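PhnB-like domain-containing protein (Pseudomonas aeruginosa, PDB 1U69) is of unknown function but belongs to the PhnB-like branch of the glyoxalase superfamily and has been proposed as a potential drug-resistance protein. Local coordinates at residues Arg149-Ile152 with Ala153-Glu156; Leu93-Ala96 with Ile97-Gly101. One frame throughout, in Å; residues are numbered along the deposited sequence.

Interaction 1: residues Arg149-Ile152 with Ala153-Glu156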
loop_
_atom_site.group_PDB
_atom_site.type_symbol
_atom_site.label_atom_id
_atom_site.label_comp_id
_atom_site.label_asym_id
_atom_site.label_seq_id
_atom_site.Cartn_x
_atom_site.Cartn_y
_atom_site.Cartn_z
ATOM N N ARG A 149 -11.588 -3.259 23.450
ATOM C CA ARG A 149 -10.248 -2.778 23.128
ATOM C C ARG A 149 -9.259 -3.930 23.321
ATOM O O ARG A 149 -9.332 -4.651 24.322
ATOM C CB ARG A 149 -9.894 -1.604 24.050
ATOM C CG ARG A 149 -8.609 -0.876 23.746
ATOM C CD ARG A 149 -8.310 0.255 24.718
ATOM N NE ARG A 149 -8.616 -0.135 26.088
ATOM C CZ ARG A 149 -7.807 -0.832 26.888
ATOM N NH1 ARG A 149 -6.595 -1.209 26.492
ATOM N NH2 ARG A 149 -8.214 -1.142 28.118
ATOM N N ILE A 150 -8.334 -4.104 22.384
ATOM C CA ILE A 150 -7.411 -5.242 22.430
ATOM C C ILE A 150 -6.275 -4.970 23.395
ATOM O O ILE A 150 -5.599 -3.949 23.268
ATOM C CB ILE A 150 -6.821 -5.550 21.044
ATOM C CG1 ILE A 150 -7.923 -5.927 20.041
ATOM C CG2 ILE A 150 -5.773 -6.675 21.136
ATOM C CD1 ILE A 150 -8.785 -7.116 20.447
ATOM N N ASP A 151 -6.068 -5.896 24.338
ATOM C CA ASP A 151 -4.889 -5.879 25.207
ATOM C C ASP A 151 -3.848 -6.845 24.659
ATOM O O ASP A 151 -4.026 -8.061 24.681
ATOM C CB ASP A 151 -5.240 -6.246 26.643
ATOM C CG ASP A 151 -4.039 -6.157 27.558
ATOM O OD1 ASP A 151 -3.686 -5.027 27.968
ATOM O OD2 ASP A 151 -3.350 -7.155 27.854
ATOM N N ILE A 152 -2.773 -6.278 24.131
ATOM C CA ILE A 152 -1.763 -7.026 23.392
ATOM C C ILE A 152 -1.046 -8.078 24.246
ATOM O O ILE A 152 -0.795 -9.190 23.787
ATOM C CB ILE A 152 -0.739 -6.056 22.764
ATOM C CG1 ILE A 152 -1.413 -5.221 21.663
ATOM C CG2 ILE A 152 0.453 -6.829 22.179
ATOM C CD1 ILE A 152 -0.615 -4.024 21.172
ATOM N N ALA A 153 -0.722 -7.723 25.477
ATOM C CA ALA A 153 -0.014 -8.637 26.376
ATOM C C ALA A 153 -0.813 -9.915 26.637
ATOM O O ALA A 153 -0.246 -11.006 26.707
ATOM C CB ALA A 153 0.326 -7.934 27.688
ATOM N N THR A 154 -2.131 -9.781 26.752
ATOM C CA THR A 154 -3.000 -10.923 27.014
ATOM C C THR A 154 -3.059 -11.833 25.795
ATOM O O THR A 154 -3.077 -13.057 25.920
ATOM C CB THR A 154 -4.416 -10.442 27.379
ATOM O OG1 THR A 154 -4.386 -9.699 28.608
ATOM C CG2 THR A 154 -5.342 -11.616 27.661
ATOM N N ILE A 155 -3.109 -11.230 24.609
ATOM C CA ILE A 155 -3.085 -11.995 23.374
ATOM C C ILE A 155 -1.798 -12.818 23.286
ATOM O O ILE A 155 -1.829 -13.994 22.919
ATOM C CB ILE A 155 -3.234 -11.059 22.142
ATOM C CG1 ILE A 155 -4.636 -10.430 22.114
ATOM C CG2 ILE A 155 -2.960 -11.823 20.844
ATOM C CD1 ILE A 155 -5.791 -11.439 22.046
ATOM N N GLU A 156 -0.682 -12.205 23.653
ATOM C CA GLU A 156 0.617 -12.851 23.548
ATOM C C GLU A 156 0.718 -14.042 24.502
ATOM O O GLU A 156 1.307 -15.060 24.158
ATOM C CB GLU A 156 1.732 -11.838 23.825
ATOM C CG GLU A 156 1.896 -10.819 22.701
ATOM C CD GLU A 156 2.896 -9.719 23.013
ATOM O OE1 GLU A 156 2.890 -9.179 24.142
ATOM O OE2 GLU A 156 3.694 -9.387 22.114
#

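Interaction 2: residues Leu93-Ala96 with Ile97-Gly101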
loop_
_atom_site.group_PDB
_atom_site.type_symbol
_atom_site.label_atom_id
_atom_site.label_comp_id
_atom_site.label_asym_id
_atom_site.label_seq_id
_atom_site.Cartn_x
_atom_site.Cartn_y
_atom_site.Cartn_z
ATOM N N LEU A 93 -6.035 5.418 19.588
ATOM C CA LEU A 93 -6.931 5.427 18.445
ATOM C C LEU A 93 -8.318 4.933 18.835
ATOM O O LEU A 93 -9.333 5.519 18.440
ATOM C CB LEU A 93 -6.330 4.596 17.299
ATOM C CG LEU A 93 -5.073 5.195 16.643
ATOM C CD1 LEU A 93 -4.659 4.340 15.431
ATOM C CD2 LEU A 93 -5.297 6.627 16.227
ATOM N N TRP A 94 -8.358 3.868 19.606
ATOM C CA TRP A 94 -9.622 3.336 20.127
ATOM C C TRP A 94 -10.381 4.417 20.913
ATOM O O TRP A 94 -11.558 4.685 20.672
ATOM C CB TRP A 94 -9.326 2.135 21.019
ATOM C CG TRP A 94 -10.511 1.613 21.789
ATOM C CD1 TRP A 94 -10.963 2.052 22.998
ATOM C CD2 TRP A 94 -11.388 0.552 21.400
ATOM N NE1 TRP A 94 -12.063 1.332 23.393
ATOM C CE2 TRP A 94 -12.350 0.405 22.419
ATOM C CE3 TRP A 94 -11.456 -0.295 20.289
ATOM C CZ2 TRP A 94 -13.359 -0.554 22.369
ATOM C CZ3 TRP A 94 -12.467 -1.221 20.228
ATOM C CH2 TRP A 94 -13.398 -1.361 21.264
ATOM N N ASN A 95 -9.682 5.062 21.829
ATOM C CA ASN A 95 -10.302 6.083 22.657
ATOM C C ASN A 95 -10.764 7.283 21.838
ATOM O O ASN A 95 -11.819 7.851 22.112
ATOM C CB ASN A 95 -9.341 6.522 23.745
ATOM C CG ASN A 95 -9.187 5.489 24.841
ATOM O OD1 ASN A 95 -10.073 4.656 25.075
ATOM N ND2 ASN A 95 -8.042 5.527 25.515
ATOM N N ALA A 96 -9.988 7.660 20.829
ATOM C CA ALA A 96 -10.355 8.794 19.983
ATOM C C ALA A 96 -11.686 8.584 19.286
ATOM O O ALA A 96 -12.546 9.467 19.310
ATOM C CB ALA A 96 -9.259 9.071 18.965
ATOM N N ILE A 97 -11.861 7.397 18.695
ATOM C CA ILE A 97 -13.071 7.070 17.947
ATOM C C ILE A 97 -14.255 6.961 18.906
ATOM O O ILE A 97 -15.336 7.508 18.660
ATOM C CB ILE A 97 -12.875 5.758 17.124
ATOM C CG1 ILE A 97 -11.774 5.946 16.065
ATOM C CG2 ILE A 97 -14.168 5.319 16.476
ATOM C CD1 ILE A 97 -11.072 4.656 15.673
ATOM N N VAL A 98 -14.055 6.242 19.997
ATOM C CA VAL A 98 -15.129 5.935 20.923
ATOM C C VAL A 98 -15.555 7.195 21.683
ATOM O O VAL A 98 -16.746 7.483 21.827
ATOM C CB VAL A 98 -14.687 4.822 21.911
ATOM C CG1 VAL A 98 -15.700 4.656 23.057
ATOM C CG2 VAL A 98 -14.517 3.505 21.163
ATOM N N ASP A 99 -14.581 7.968 22.121
ATOM C CA ASP A 99 -14.898 9.134 22.931
ATOM C C ASP A 99 -15.624 10.217 22.142
ATOM O O ASP A 99 -16.440 10.914 22.708
ATOM C CB ASP A 99 -13.649 9.759 23.535
ATOM C CG ASP A 99 -12.980 8.872 24.563
ATOM O OD1 ASP A 99 -13.628 7.950 25.122
ATOM O OD2 ASP A 99 -11.780 9.056 24.858
ATOM N N ASN A 100 -15.294 10.408 20.871
ATOM C CA ASN A 100 -15.932 11.482 20.098
ATOM C C ASN A 100 -17.287 11.069 19.556
ATOM O O ASN A 100 -17.471 10.975 18.344
ATOM C CB ASN A 100 -15.042 11.978 18.955
ATOM C CG ASN A 100 -15.733 13.045 18.091
ATOM O OD1 ASN A 100 -16.254 14.055 18.600
ATOM N ND2 ASN A 100 -15.747 12.820 16.784
ATOM N N GLY A 101 -18.238 10.837 20.455
ATOM C CA GLY A 101 -19.587 10.471 20.078
ATOM C C GLY A 101 -19.708 9.085 19.462
ATOM O O GLY A 101 -20.699 8.776 18.802
HETATM O O HOH W 1 -12.801 5.589 25.723
#

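Interaction 1: residues Arg149-Ile152 with Ala153-Glu156
Asp151 meets Thr154 at the start of helix 152-159, where an extended approach gives way to the first helical turn. Followed outward, the aspartate closes on the threonine step by step: its CB stands 4.1 Å from Thr154 OG1, CG comes to 3.7 Å from the same oxygen, and OD2 accepts its hydrogen bond at 2.8 Å. The torsion responsible sets CG anti to the backbone N (chi1 -177°), which swings the carboxylate forward over the helix start. Thr154 N gives OD2 a second hydrogen bond of 3.1 Å. Both donors meet OD2 on its anti side but from opposite faces of the carboxylate plane, so one oxygen is gripped twice. Threonine suits the place because its hydroxyl lies close to its own amide, letting one residue supply both donors. Thr154 OG1 also has a weak bond from Lys157.

The helical hydrogen bonds begin at once: Ile155 N binds Asp151 O at 3.3 Å, and Glu156 N binds Ile152 O at 3.0 Å. On the buried side of the turn, Ile150 CG2 touches Ile155 CG1 at 4.0 Å, and these apolar isoleucines pack on Leu125 and Met144. Aspartate offers a short, probably negative acceptor for a first-turn amide, facing the positive end of the helix dipole. This is a classic aspartate N-cap joined to a hydrophobic staple, Ile150 (N') on Ile155 (N4).

Interaction 2: residues Leu93-Ala96 with Ile97-Gly101
This is a local contact along the last turns of helix 87-99, which packs against the mixed sheet containing strands 109-111 and 117-122. Val98 lies one turn beyond Trp94 and sets CG2 over one face of the indole in a CH-pi contact, 4.0 Å from the five-membered ring centroid and 14° off its normal. The ring stands there because Trp94 CG is anti to the backbone N (chi1 171°), while NE1 hydrogen-bonds to Glu104. Apolar and branched, Val98 suits this face; both it and the ring also touch Cys110.

Strand 78-84, this helix and strands 103-104, 109-111 and 117-122 form a beta-alpha-beta-beta-beta module, consistent with the glyoxalase clan. On the buried flank, Ile97 lays CG1 and CD1 each 3.4 Å from Leu93 O, and both residues pack on Phe28 and Ile120. Helical bonds Ile97 N to Leu93 O (3.2 Å) and Val98 N to Trp94 O (3.0 Å) hold this spacing.

Toward solvent, one water donates to Asn95 OD1 at 3.0 Å and to Asp99 OD1 at 2.6 Å, joining side chains a turn apart. Asn100 N makes the last helical bond, to Ala96 O (3.3 Å), before Asn100 centres an inverse gamma turn.

How the interactions relate
Both contacts are local and partly buried, and both share helical backbone bonds, yet they treat opposite ends of two helices. Interaction 1 starts helix 152-159, far out from the middle of the chain, with a charged side chain capping a first-turn amide. Interaction 2 finishes helix 87-99 nearer the centre, and is marked instead by a CH-pi contact and packing on a sheet, while the Asn95-water-Asp99 bridge lies on the outer side. Ile150 and Ile155 pack on neighbouring helices, Ile97 on strands. Their centres lie 19 Å apart, but they touch: Arg149 N packs 3.4 Å from Trp94 CZ2, and a salt bridge from Arg149 to Asp91 further ties the C-terminal segment to helix 87-99.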